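Local atomic coordinates of 11S globulin subunit beta (Cucurbita maxima, PDB entry 2E9Q), a protein that serves as a seed storage protein of the 11S globulin family, a nutrient reservoir assembled as a hexamer of two-cupin subunits. Residues A[130-135]-A[292-297]; A[176-179]-A[184-187]; A[356-361]-A[365-370]. All coordinates share one frame; numbering follows the deposited sequence.

In the fold
Three contacts sample the two cupin domains and their junction. Interaction 1 ties a turn of the N-terminal domain to the loop leading into the C-terminal one; interaction 2 lies in the N-terminal domain, and interaction 3 is a hairpin of the C-terminal domain. Their centres are well separated: about 29 Å between 1 and 2, on opposite sides of the chain's centre, 30 Å between 1 and 3, and 35 Å between 2 and 3. Interactions 2 and 3 draw together only between subunits, where Phe177 packs on Asn361 of a neighbouring subunit. Interaction 3 also approaches the magnesium site, the Val356 side chain being about 4 Å from that of Lys387.

Interaction 1 of 3, residues A[130-135]-A[292-297]; sequences PFREGD and RSERAD. Unlike the reference sequence in segment 292-297: Glu294 (reference Val).
Ser293 OG and Glu294 OE2 both lie at the edge of the Arg132 guanidinium, near its plane, and both face NH2. A third oxygen, Asp135 OD1 of the arginine's own segment, sits well out of that plane, 3.4 Å from Arg132 NH1, and attracts it by charge alone, since no N-H points at it. At the edge the grip is modest: Arg132 NH2 gives Ser293 OG a weak, bent hydrogen bond of 3.2 Å (127° at the hydrogen), and the salt bridge from NH2 to Glu294 OE2 is long, 4.0 Å. The guanidinium and the Glu294 carboxylate stand 88° apart, nearly perpendicular. Glu294, a valine in the reference sequence, is bent at chi2 (-57°), which turns its carboxylate back over its own segment. There Ser293 OG donates to Glu294 OE2 over 2.5 Å, on the anti side of the carboxylate, so one hydroxyl links the arginine to the acid. This salt-bridge network joins the two halves of the bicupin subunit: 130-135 ends strand 129-132 of the N-terminal domain and turns into strand 135-139, whereas 292-297 belongs to the loop between strand 287-289 on the edge of the N-terminal sheet and strand 298-300 of the C-terminal sheet. The turn from Arg132 to Asp135 is a type II beta turn closed by Asp135 N to Arg132 O, 3.0 Å, and Gly134 holds the positive phi it needs. Asp135 OD2 reinforces the turn by accepting from Arg132 N at 2.6 Å, the donor standing above the carboxylate plane. On the other flank, a water accepts from Arg292 N and donates weakly to Glu133 O, a loose indirect link between Arg292 and the turn.

Interaction 2 of 3, residues A[176-179]-A[184-187]; sequences KFYL and EQVE
Tyr178 presents the edge of its ring to the Gln185 amide, described here in one of its two deposited conformers, the two planes nearly coplanar at 19° apart, with Tyr178 CE1 3.4 Å from Gln185 NE2. In this conformer it is the tight side of the contact. The carbonyl of Lys176 comes over the face of the same amide, with Lys176 O 3.3 Å from Gln185 CD, so neither amide N-H points at it well and the meeting is packing; segments 176-179 and 184-187 share no direct hydrogen bond. The second conformer leaves these details, and the weak bonds of Gln185 to the Glu187 carboxylate, doubtful. Glu187 bends at chi2 (75°) and brings its carboxylate to the ring edge, Glu187 OE1 lying 3.7 Å from Tyr178 CE1, while the Lys176 CB methylene flanks the same oxygen.

Toward the Tyr178 hydroxyl the packing is looser and a water takes part: it is 2.8 Å from Tyr178 OH and close to Glu187 OE1, at a distance too short to trust. Lys176 runs out straight, its end leading away from 184-187, and Lys176 NZ gives Tyr178 OH a weak bond of 3.3 Å. Strand 176-178 thus meets the loop that follows it, inside the N-terminal cupin domain and beside a neighbouring subunit whose Phe362 packs on Gln185.

The strongest partner of Glu187 OE1 is the salt-bridged Arg241, with Lys176 NZ farther off at 6.0 Å; these two positive groups would favour an ionised carboxylate at this buried place.

Interaction 3 of 3, residues A[356-361]-A[365-370]; sequences VQVVDN and SVFDGE
A beta hairpin of the C-terminal cupin domain, strand 353-359 turning back into strand 365-372, brings these two segments together. Val356 and Gly369 form an antiparallel hydrogen-bonded pair, Val356 N to Gly369 O at 2.8 Å and Gly369 N to Val356 O at 3.1 Å. Near the turn, where the chain bends at Val366, Val366 N still bonds to Val358 O at 2.9 Å. On one face Gln357 and Asp368, a non-hydrogen-bonded pair, lie side by side, and Gln357 NE2 gives Asp368 OD1 a nearly straight bond of 2.7 Å (169°). The acceptor lies in the plane of the amide, but the donor stands above the carboxylate plane, the two groups being turned 72° apart. Asp368 OD1 also receives Arg355 in a salt bridge, while Gln357 OE1 accepts from Ala214 N of a neighbouring subunit. A leucine in place of Gln357 would probably leave that Ala214 N without its acceptor, and Asp368 OD1 with Arg355 but no amide donor. On the other, apolar face, a chi1 of -178° carries the Phe367 ring forward along its own strand, toward Gly369, so that Phe367 CE1 comes 3.9 Å from Val356 CB; Val358 CG2 packs on Phe367 CB. At the turn end, Val358 CG1 meets Val366 CG2 at 3.6 Å, and Asp360 OD2 accepts from the backbone N of Gln364 and of Phe362. The apolar face rests on strand 376-379, Val356 and Phe367 both touching Leu377, while backbone bonds from Gln357 and Val359 join the hairpin to strand 384-390.

Interaction 1 of 3, residues A[130-135]-A[292-297]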
ATOM      1  N   PRO A 130      -9.017  15.488  28.796  1.00 52.75           N
ATOM      2  CA  PRO A 130      -8.749  16.921  28.725  1.00 50.44           C
ATOM      3  C   PRO A 130      -7.552  17.148  27.808  1.00 54.76           C
ATOM      4  O   PRO A 130      -6.764  16.235  27.572  1.00 50.22           O
ATOM      5  CB  PRO A 130      -8.442  17.276  30.173  1.00 61.54           C
ATOM      6  CG  PRO A 130      -7.706  16.048  30.648  1.00 57.57           C
ATOM      7  CD  PRO A 130      -8.543  14.926  30.078  1.00 57.87           C
ATOM      8  N   PHE A 131      -7.431  18.357  27.281  1.00 46.31           N
ATOM      9  CA  PHE A 131      -6.315  18.692  26.413  1.00 54.12           C
ATOM     10  C   PHE A 131      -6.094  20.186  26.514  1.00 48.84           C
ATOM     11  O   PHE A 131      -7.000  20.932  26.879  1.00 55.13           O
ATOM     12  CB  PHE A 131      -6.604  18.279  24.962  1.00 48.14           C
ATOM     13  CG  PHE A 131      -7.809  18.944  24.369  1.00 47.40           C
ATOM     14  CD1 PHE A 131      -7.740  20.249  23.899  1.00 47.92           C
ATOM     15  CD2 PHE A 131      -9.025  18.270  24.300  1.00 46.27           C
ATOM     16  CE1 PHE A 131      -8.867  20.870  23.375  1.00 54.37           C
ATOM     17  CE2 PHE A 131     -10.155  18.882  23.780  1.00 47.67           C
ATOM     18  CZ  PHE A 131     -10.079  20.183  23.317  1.00 56.68           C
ATOM     19  N   ARG A 132      -4.892  20.621  26.178  1.00 55.52           N
ATOM     20  CA  ARG A 132      -4.558  22.027  26.262  1.00 56.77           C
ATOM     21  C   ARG A 132      -3.593  22.414  25.152  1.00 55.35           C
ATOM     22  O   ARG A 132      -3.075  21.555  24.435  1.00 48.73           O
ATOM     23  CB  ARG A 132      -3.917  22.300  27.618  1.00 56.15           C
ATOM     24  CG  ARG A 132      -2.679  21.470  27.834  1.00 49.41           C
ATOM     25  CD  ARG A 132      -2.015  21.776  29.160  1.00 56.23           C
ATOM     26  NE  ARG A 132      -0.585  21.492  29.101  1.00 59.29           N
ATOM     27  CZ  ARG A 132      -0.066  20.315  28.774  1.00 57.92           C
ATOM     28  NH1 ARG A 132      -0.858  19.292  28.477  1.00 64.89           N
ATOM     29  NH2 ARG A 132       1.250  20.171  28.720  1.00 60.89           N
ATOM     30  N   GLU A 133      -3.339  23.713  25.044  1.00 47.33           N
ATOM     31  CA  GLU A 133      -2.451  24.254  24.027  1.00 50.37           C
ATOM     32  C   GLU A 133      -1.119  23.524  23.922  1.00 50.00           C
ATOM     33  O   GLU A 133      -0.411  23.348  24.910  1.00 52.88           O
ATOM     34  CB  GLU A 133      -2.198  25.736  24.302  1.00 52.83           C
ATOM     35  CG  GLU A 133      -1.694  26.514  23.096  1.00 57.02           C
ATOM     36  CD  GLU A 133      -1.525  28.000  23.386  1.00 70.76           C
ATOM     37  OE1 GLU A 133      -2.461  28.617  23.947  1.00 63.79           O
ATOM     38  OE2 GLU A 133      -0.454  28.550  23.043  1.00 69.75           O
ATOM     39  N   GLY A 134      -0.777  23.105  22.708  1.00 49.11           N
ATOM     40  CA  GLY A 134       0.476  22.410  22.509  1.00 38.63           C
ATOM     41  C   GLY A 134       0.252  20.923  22.362  1.00 42.82           C
ATOM     42  O   GLY A 134       1.165  20.172  22.006  1.00 45.66           O
ATOM     43  N   ASP A 135      -0.963  20.483  22.654  1.00 41.50           N
ATOM     44  CA  ASP A 135      -1.277  19.075  22.506  1.00 38.81           C
ATOM     45  C   ASP A 135      -1.480  18.718  21.040  1.00 46.58           C
ATOM     46  O   ASP A 135      -2.064  19.485  20.261  1.00 46.15           O
ATOM     47  CB  ASP A 135      -2.548  18.695  23.281  1.00 45.54           C
ATOM     48  CG  ASP A 135      -2.310  18.578  24.788  1.00 50.14           C
ATOM     49  OD1 ASP A 135      -1.143  18.412  25.198  1.00 41.78           O
ATOM     50  OD2 ASP A 135      -3.297  18.647  25.550  1.00 47.85           O
ATOM     51  N   ARG A 292       5.596  24.281  24.416  1.00 60.93           N
ATOM     52  CA  ARG A 292       6.686  24.804  25.220  1.00 64.79           C
ATOM     53  C   ARG A 292       6.867  24.171  26.597  1.00 62.67           C
ATOM     54  O   ARG A 292       7.928  24.301  27.205  1.00 59.31           O
ATOM     55  CB  ARG A 292       6.538  26.324  25.342  1.00 70.52           C
ATOM     56  CG  ARG A 292       5.145  26.803  25.732  1.00 86.10           C
ATOM     57  CD  ARG A 292       4.961  28.273  25.343  1.00 96.35           C
ATOM     58  NE  ARG A 292       5.033  28.445  23.890  1.00107.34           N
ATOM     59  CZ  ARG A 292       5.239  29.604  23.270  1.00108.20           C
ATOM     60  NH1 ARG A 292       5.398  30.717  23.973  1.00104.15           N
ATOM     61  NH2 ARG A 292       5.295  29.647  21.941  1.00105.95           N
ATOM     62  N   SER A 293       5.852  23.469  27.084  1.00 62.86           N
ATOM     63  CA  SER A 293       5.960  22.845  28.401  1.00 66.47           C
ATOM     64  C   SER A 293       6.861  21.614  28.373  1.00 67.68           C
ATOM     65  O   SER A 293       7.361  21.188  29.410  1.00 70.87           O
ATOM     66  CB  SER A 293       4.590  22.422  28.923  1.00 66.67           C
ATOM     67  OG  SER A 293       4.279  21.111  28.472  1.00 78.22           O
ATOM     68  N   GLU A 294       7.067  21.030  27.198  1.00 61.00           N
ATOM     69  CA  GLU A 294       7.909  19.844  27.124  1.00 55.87           C
ATOM     70  C   GLU A 294       9.294  20.141  26.572  1.00 51.05           C
ATOM     71  O   GLU A 294       9.576  21.250  26.118  1.00 53.28           O
ATOM     72  CB  GLU A 294       7.223  18.762  26.292  1.00 47.93           C
ATOM     73  CG  GLU A 294       5.797  18.476  26.746  1.00 58.14           C
ATOM     74  CD  GLU A 294       5.713  18.068  28.218  1.00 70.82           C
ATOM     75  OE1 GLU A 294       6.419  17.115  28.619  1.00 54.98           O
ATOM     76  OE2 GLU A 294       4.935  18.701  28.967  1.00 63.85           O
ATOM     77  N   ARG A 295      10.164  19.146  26.639  1.00 49.61           N
ATOM     78  CA  ARG A 295      11.525  19.287  26.155  1.00 59.43           C
ATOM     79  C   ARG A 295      11.544  19.041  24.650  1.00 58.52           C
ATOM     80  O   ARG A 295      10.734  18.272  24.134  1.00 54.23           O
ATOM     81  CB  ARG A 295      12.423  18.270  26.856  1.00 57.64           C
ATOM     82  CG  ARG A 295      13.844  18.222  26.356  1.00 61.54           C
ATOM     83  CD  ARG A 295      14.527  16.960  26.865  1.00 73.55           C
ATOM     84  NE  ARG A 295      15.903  16.866  26.395  1.00 80.76           N
ATOM     85  CZ  ARG A 295      16.890  17.645  26.821  1.00 84.75           C
ATOM     86  NH1 ARG A 295      16.652  18.576  27.736  1.00 90.93           N
ATOM     87  NH2 ARG A 295      18.113  17.498  26.329  1.00 89.35           N
ATOM     88  N   ALA A 296      12.461  19.700  23.951  1.00 53.32           N
ATOM     89  CA  ALA A 296      12.584  19.526  22.509  1.00 58.17           C
ATOM     90  C   ALA A 296      13.867  18.756  22.221  1.00 51.34           C
ATOM     91  O   ALA A 296      14.919  19.111  22.739  1.00 59.92           O
ATOM     92  CB  ALA A 296      12.621  20.888  21.822  1.00 61.68           C
ATOM     93  N   ASP A 297      13.784  17.704  21.407  1.00 54.25           N
ATOM     94  CA  ASP A 297      14.965  16.914  21.068  1.00 52.71           C
ATOM     95  C   ASP A 297      16.016  17.735  20.344  1.00 52.40           C
ATOM     96  O   ASP A 297      17.211  17.518  20.522  1.00 58.32           O
ATOM     97  CB  ASP A 297      14.595  15.703  20.215  1.00 70.67           C
ATOM     98  CG  ASP A 297      14.409  14.441  21.046  1.00 93.05           C
ATOM     99  OD1 ASP A 297      15.335  14.095  21.821  1.00101.65           O
ATOM    100  OD2 ASP A 297      13.344  13.789  20.922  1.00104.50           O
TER
HETATM  101  O   HOH W   1       2.429  25.182  24.569  1.00 43.76           O

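Interaction 2 of 3, residues A[176-179]-A[184-187]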
ATOM      1  N   LYS A 176     -16.766  13.197   6.338  1.00 46.39           N
ATOM      2  CA  LYS A 176     -16.973  13.157   7.774  1.00 42.40           C
ATOM      3  C   LYS A 176     -18.437  12.860   8.076  1.00 40.41           C
ATOM      4  O   LYS A 176     -19.335  13.580   7.644  1.00 46.13           O
ATOM      5  CB  LYS A 176     -16.520  14.454   8.456  1.00 45.54           C
ATOM      6  CG  LYS A 176     -16.523  14.303   9.976  1.00 37.47           C
ATOM      7  CD  LYS A 176     -15.811  15.401  10.728  1.00 41.17           C
ATOM      8  CE  LYS A 176     -16.098  15.254  12.227  1.00 42.97           C
ATOM      9  NZ  LYS A 176     -15.458  16.298  13.047  1.00 40.16           N
ATOM     10  N   PHE A 177     -18.662  11.767   8.799  1.00 40.05           N
ATOM     11  CA  PHE A 177     -19.998  11.308   9.184  1.00 39.70           C
ATOM     12  C   PHE A 177     -20.363  11.816  10.581  1.00 46.04           C
ATOM     13  O   PHE A 177     -19.813  11.348  11.585  1.00 45.28           O
ATOM     14  CB  PHE A 177     -20.059   9.766   9.188  1.00 41.99           C
ATOM     15  CG  PHE A 177     -19.673   9.129   7.878  1.00 37.12           C
ATOM     16  CD1 PHE A 177     -18.357   9.170   7.426  1.00 38.48           C
ATOM     17  CD2 PHE A 177     -20.628   8.505   7.087  1.00 38.08           C
ATOM     18  CE1 PHE A 177     -17.998   8.598   6.197  1.00 33.75           C
ATOM     19  CE2 PHE A 177     -20.276   7.929   5.851  1.00 36.54           C
ATOM     20  CZ  PHE A 177     -18.960   7.981   5.414  1.00 35.52           C
ATOM     21  N   TYR A 178     -21.300  12.756  10.640  1.00 44.51           N
ATOM     22  CA  TYR A 178     -21.739  13.330  11.904  1.00 42.47           C
ATOM     23  C   TYR A 178     -22.887  12.547  12.521  1.00 43.75           C
ATOM     24  O   TYR A 178     -23.815  12.131  11.822  1.00 47.53           O
ATOM     25  CB  TYR A 178     -22.164  14.798  11.709  1.00 40.68           C
ATOM     26  CG  TYR A 178     -21.004  15.758  11.674  1.00 41.60           C
ATOM     27  CD1 TYR A 178     -20.358  16.084  10.476  1.00 42.25           C
ATOM     28  CD2 TYR A 178     -20.514  16.306  12.853  1.00 53.87           C
ATOM     29  CE1 TYR A 178     -19.243  16.936  10.468  1.00 46.00           C
ATOM     30  CE2 TYR A 178     -19.409  17.148  12.857  1.00 50.03           C
ATOM     31  CZ  TYR A 178     -18.778  17.461  11.671  1.00 43.19           C
ATOM     32  OH  TYR A 178     -17.684  18.295  11.732  1.00 49.90           O
ATOM     33  N   LEU A 179     -22.821  12.347  13.835  1.00 43.28           N
ATOM     34  CA  LEU A 179     -23.872  11.616  14.539  1.00 47.08           C
ATOM     35  C   LEU A 179     -25.050  12.515  14.917  1.00 46.02           C
ATOM     36  O   LEU A 179     -26.159  12.029  15.127  1.00 47.64           O
ATOM     37  CB  LEU A 179     -23.322  10.960  15.806  1.00 42.46           C
ATOM     38  CG  LEU A 179     -22.130   9.996  15.698  1.00 54.82           C
ATOM     39  CD1 LEU A 179     -22.093   9.131  16.948  1.00 58.51           C
ATOM     40  CD2 LEU A 179     -22.256   9.118  14.478  1.00 52.92           C
ATOM     41  N   GLU A 184     -23.184  21.507   7.094  1.00 64.59           N
ATOM     42  CA  GLU A 184     -23.127  21.671   5.650  1.00 75.95           C
ATOM     43  C   GLU A 184     -21.733  21.179   5.269  1.00 75.42           C
ATOM     44  O   GLU A 184     -20.810  21.976   5.133  1.00 79.74           O
ATOM     45  CB  GLU A 184     -23.305  23.145   5.284  1.00 80.54           C
ATOM     46  CG  GLU A 184     -24.414  23.384   4.267  1.00 95.09           C
ATOM     47  CD  GLU A 184     -24.993  24.788   4.345  1.00101.00           C
ATOM     48  OE1 GLU A 184     -24.236  25.759   4.129  1.00107.43           O
ATOM     49  OE2 GLU A 184     -26.209  24.920   4.627  1.00 99.96           O
ATOM     50  N   GLN A 185     -21.590  19.858   5.125  1.00 85.62           N
ATOM     51  CA  GLN A 185     -20.308  19.227   4.800  1.00 84.25           C
ATOM     52  C   GLN A 185     -19.447  20.086   3.885  1.00 88.78           C
ATOM     53  O   GLN A 185     -19.733  20.234   2.693  1.00 88.59           O
ATOM     54  CB  GLN A 185     -20.561  17.865   4.144  0.50 79.02           C
ATOM     55  CG  GLN A 185     -19.769  16.717   4.760  0.50 75.53           C
ATOM     56  CD  GLN A 185     -20.111  16.485   6.223  0.50 55.44           C
ATOM     57  OE1 GLN A 185     -21.205  16.033   6.556  0.50 56.17           O
ATOM     58  NE2 GLN A 185     -19.175  16.806   7.102  0.50 55.12           N
ATOM     59  N   VAL A 186     -18.393  20.655   4.464  1.00 88.46           N
ATOM     60  CA  VAL A 186     -17.476  21.524   3.737  1.00 93.72           C
ATOM     61  C   VAL A 186     -16.074  20.927   3.661  1.00 96.90           C
ATOM     62  O   VAL A 186     -15.222  21.429   2.923  1.00 94.84           O
ATOM     63  CB  VAL A 186     -17.388  22.922   4.403  1.00 97.05           C
ATOM     64  CG1 VAL A 186     -16.858  22.792   5.827  1.00 87.10           C
ATOM     65  CG2 VAL A 186     -16.493  23.847   3.565  1.00 98.23           C
ATOM     66  N   GLU A 187     -15.838  19.866   4.432  1.00 97.23           N
ATOM     67  CA  GLU A 187     -14.542  19.195   4.430  1.00 95.96           C
ATOM     68  C   GLU A 187     -14.137  19.029   2.970  1.00100.19           C
ATOM     69  O   GLU A 187     -12.984  19.259   2.602  1.00 98.22           O
ATOM     70  CB  GLU A 187     -14.644  17.824   5.107  1.00 93.80           C
ATOM     71  CG  GLU A 187     -15.210  17.875   6.519  1.00 88.10           C
ATOM     72  CD  GLU A 187     -16.710  18.109   6.546  1.00 90.55           C
ATOM     73  OE1 GLU A 187     -17.263  18.330   7.642  1.00 71.96           O
ATOM     74  OE2 GLU A 187     -17.342  18.065   5.469  1.00 96.90           O
TER
HETATM   75  O   HOH W   2     -16.078  19.123   9.623  1.00 50.44           O

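Interaction 3 of 3, residues A[356-361]-A[365-370]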
ATOM      1  N   VAL A 356      10.947  31.377   2.945  1.00 51.74           N
ATOM      2  CA  VAL A 356      11.191  29.968   2.682  1.00 46.33           C
ATOM      3  C   VAL A 356      11.493  29.696   1.217  1.00 47.26           C
ATOM      4  O   VAL A 356      10.831  30.236   0.332  1.00 48.63           O
ATOM      5  CB  VAL A 356       9.969  29.122   3.069  1.00 36.20           C
ATOM      6  CG1 VAL A 356      10.260  27.650   2.818  1.00 41.12           C
ATOM      7  CG2 VAL A 356       9.612  29.359   4.529  1.00 39.53           C
ATOM      8  N   GLN A 357      12.492  28.853   0.974  1.00 43.94           N
ATOM      9  CA  GLN A 357      12.862  28.464  -0.374  1.00 41.68           C
ATOM     10  C   GLN A 357      12.871  26.946  -0.462  1.00 48.20           C
ATOM     11  O   GLN A 357      13.366  26.260   0.441  1.00 49.03           O
ATOM     12  CB  GLN A 357      14.239  29.006  -0.760  1.00 44.96           C
ATOM     13  CG  GLN A 357      14.315  30.525  -0.876  1.00 52.47           C
ATOM     14  CD  GLN A 357      15.475  30.991  -1.743  1.00 54.00           C
ATOM     15  OE1 GLN A 357      16.591  30.488  -1.636  1.00 50.80           O
ATOM     16  NE2 GLN A 357      15.211  31.963  -2.608  1.00 64.43           N
ATOM     17  N   VAL A 358      12.313  26.431  -1.553  1.00 40.18           N
ATOM     18  CA  VAL A 358      12.232  25.000  -1.789  1.00 38.14           C
ATOM     19  C   VAL A 358      12.784  24.721  -3.179  1.00 45.31           C
ATOM     20  O   VAL A 358      12.472  25.436  -4.128  1.00 43.83           O
ATOM     21  CB  VAL A 358      10.769  24.517  -1.719  1.00 42.29           C
ATOM     22  CG1 VAL A 358      10.711  23.008  -1.893  1.00 37.70           C
ATOM     23  CG2 VAL A 358      10.131  24.951  -0.391  1.00 37.47           C
ATOM     24  N   VAL A 359      13.598  23.679  -3.299  1.00 44.75           N
ATOM     25  CA  VAL A 359      14.198  23.339  -4.576  1.00 41.47           C
ATOM     26  C   VAL A 359      13.881  21.906  -4.951  1.00 49.14           C
ATOM     27  O   VAL A 359      13.813  21.026  -4.087  1.00 45.92           O
ATOM     28  CB  VAL A 359      15.733  23.542  -4.527  1.00 42.59           C
ATOM     29  CG1 VAL A 359      16.366  23.126  -5.839  1.00 42.25           C
ATOM     30  CG2 VAL A 359      16.049  25.006  -4.232  1.00 43.88           C
ATOM     31  N   ASP A 360      13.688  21.661  -6.244  1.00 45.68           N
ATOM     32  CA  ASP A 360      13.360  20.318  -6.690  1.00 38.66           C
ATOM     33  C   ASP A 360      14.547  19.586  -7.282  1.00 40.01           C
ATOM     34  O   ASP A 360      15.683  20.053  -7.194  1.00 41.60           O
ATOM     35  CB  ASP A 360      12.183  20.352  -7.674  1.00 48.64           C
ATOM     36  CG  ASP A 360      12.527  21.033  -9.001  1.00 53.10           C
ATOM     37  OD1 ASP A 360      11.570  21.338  -9.736  1.00 47.52           O
ATOM     38  OD2 ASP A 360      13.729  21.248  -9.314  1.00 45.30           O
ATOM     39  N   ASN A 361      14.280  18.422  -7.861  1.00 38.89           N
ATOM     40  CA  ASN A 361      15.322  17.588  -8.447  1.00 43.58           C
ATOM     41  C   ASN A 361      15.950  18.177  -9.710  1.00 46.92           C
ATOM     42  O   ASN A 361      16.997  17.707 -10.171  1.00 45.10           O
ATOM     43  CB  ASN A 361      14.759  16.196  -8.739  1.00 45.32           C
ATOM     44  CG  ASN A 361      13.543  16.237  -9.654  1.00 45.48           C
ATOM     45  OD1 ASN A 361      13.604  15.811 -10.805  1.00 45.66           O
ATOM     46  ND2 ASN A 361      12.441  16.751  -9.145  1.00 38.38           N
ATOM     47  N   SER A 365      13.784  26.368  -8.260  1.00 38.40           N
ATOM     48  CA  SER A 365      13.079  26.906  -7.120  1.00 47.96           C
ATOM     49  C   SER A 365      11.591  26.688  -7.394  1.00 49.25           C
ATOM     50  O   SER A 365      11.071  27.185  -8.389  1.00 50.26           O
ATOM     51  CB  SER A 365      13.395  28.396  -6.992  1.00 43.97           C
ATOM     52  OG  SER A 365      12.631  29.001  -5.964  1.00 55.85           O
ATOM     53  N   VAL A 366      10.913  25.918  -6.543  1.00 43.72           N
ATOM     54  CA  VAL A 366       9.488  25.669  -6.731  1.00 36.90           C
ATOM     55  C   VAL A 366       8.664  26.497  -5.752  1.00 44.14           C
ATOM     56  O   VAL A 366       7.422  26.461  -5.746  1.00 43.64           O
ATOM     57  CB  VAL A 366       9.156  24.172  -6.600  1.00 43.76           C
ATOM     58  CG1 VAL A 366       9.749  23.427  -7.793  1.00 34.83           C
ATOM     59  CG2 VAL A 366       9.709  23.613  -5.276  1.00 43.43           C
ATOM     60  N   PHE A 367       9.375  27.235  -4.913  1.00 39.06           N
ATOM     61  CA  PHE A 367       8.770  28.164  -3.973  1.00 43.38           C
ATOM     62  C   PHE A 367       9.881  29.056  -3.474  1.00 47.33           C
ATOM     63  O   PHE A 367      10.985  28.590  -3.184  1.00 43.63           O
ATOM     64  CB  PHE A 367       8.094  27.485  -2.781  1.00 44.63           C
ATOM     65  CG  PHE A 367       7.435  28.468  -1.834  1.00 42.21           C
ATOM     66  CD1 PHE A 367       8.101  28.924  -0.698  1.00 46.17           C
ATOM     67  CD2 PHE A 367       6.172  28.973  -2.109  1.00 34.88           C
ATOM     68  CE1 PHE A 367       7.513  29.873   0.156  1.00 46.13           C
ATOM     69  CE2 PHE A 367       5.573  29.917  -1.268  1.00 44.18           C
ATOM     70  CZ  PHE A 367       6.243  30.372  -0.131  1.00 42.97           C
ATOM     71  N   ASP A 368       9.583  30.345  -3.403  1.00 48.26           N
ATOM     72  CA  ASP A 368      10.536  31.340  -2.944  1.00 46.60           C
ATOM     73  C   ASP A 368       9.711  32.534  -2.501  1.00 56.10           C
ATOM     74  O   ASP A 368       9.339  33.386  -3.312  1.00 54.28           O
ATOM     75  CB  ASP A 368      11.486  31.730  -4.082  1.00 46.77           C
ATOM     76  CG  ASP A 368      12.504  32.772  -3.666  1.00 55.04           C
ATOM     77  OD1 ASP A 368      12.724  32.951  -2.449  1.00 58.19           O
ATOM     78  OD2 ASP A 368      13.103  33.410  -4.560  1.00 68.39           O
ATOM     79  N   GLY A 369       9.402  32.578  -1.211  1.00 53.93           N
ATOM     80  CA  GLY A 369       8.610  33.669  -0.691  1.00 52.77           C
ATOM     81  C   GLY A 369       8.377  33.579   0.800  1.00 54.32           C
ATOM     82  O   GLY A 369       9.124  32.928   1.523  1.00 56.26           O
ATOM     83  N   GLU A 370       7.317  34.234   1.251  1.00 55.75           N
ATOM     84  CA  GLU A 370       6.971  34.264   2.658  1.00 60.20           C
ATOM     85  C   GLU A 370       5.846  33.317   3.030  1.00 58.60           C
ATOM     86  O   GLU A 370       5.004  32.975   2.208  1.00 57.12           O
ATOM     87  CB  GLU A 370       6.534  35.675   3.057  1.00 63.41           C
ATOM     88  CG  GLU A 370       7.623  36.723   3.028  1.00 85.47           C
ATOM     89  CD  GLU A 370       8.695  36.464   4.064  1.00 95.71           C
ATOM     90  OE1 GLU A 370       9.788  35.993   3.677  1.00 99.63           O
ATOM     91  OE2 GLU A 370       8.438  36.721   5.268  1.00 99.06           O
TER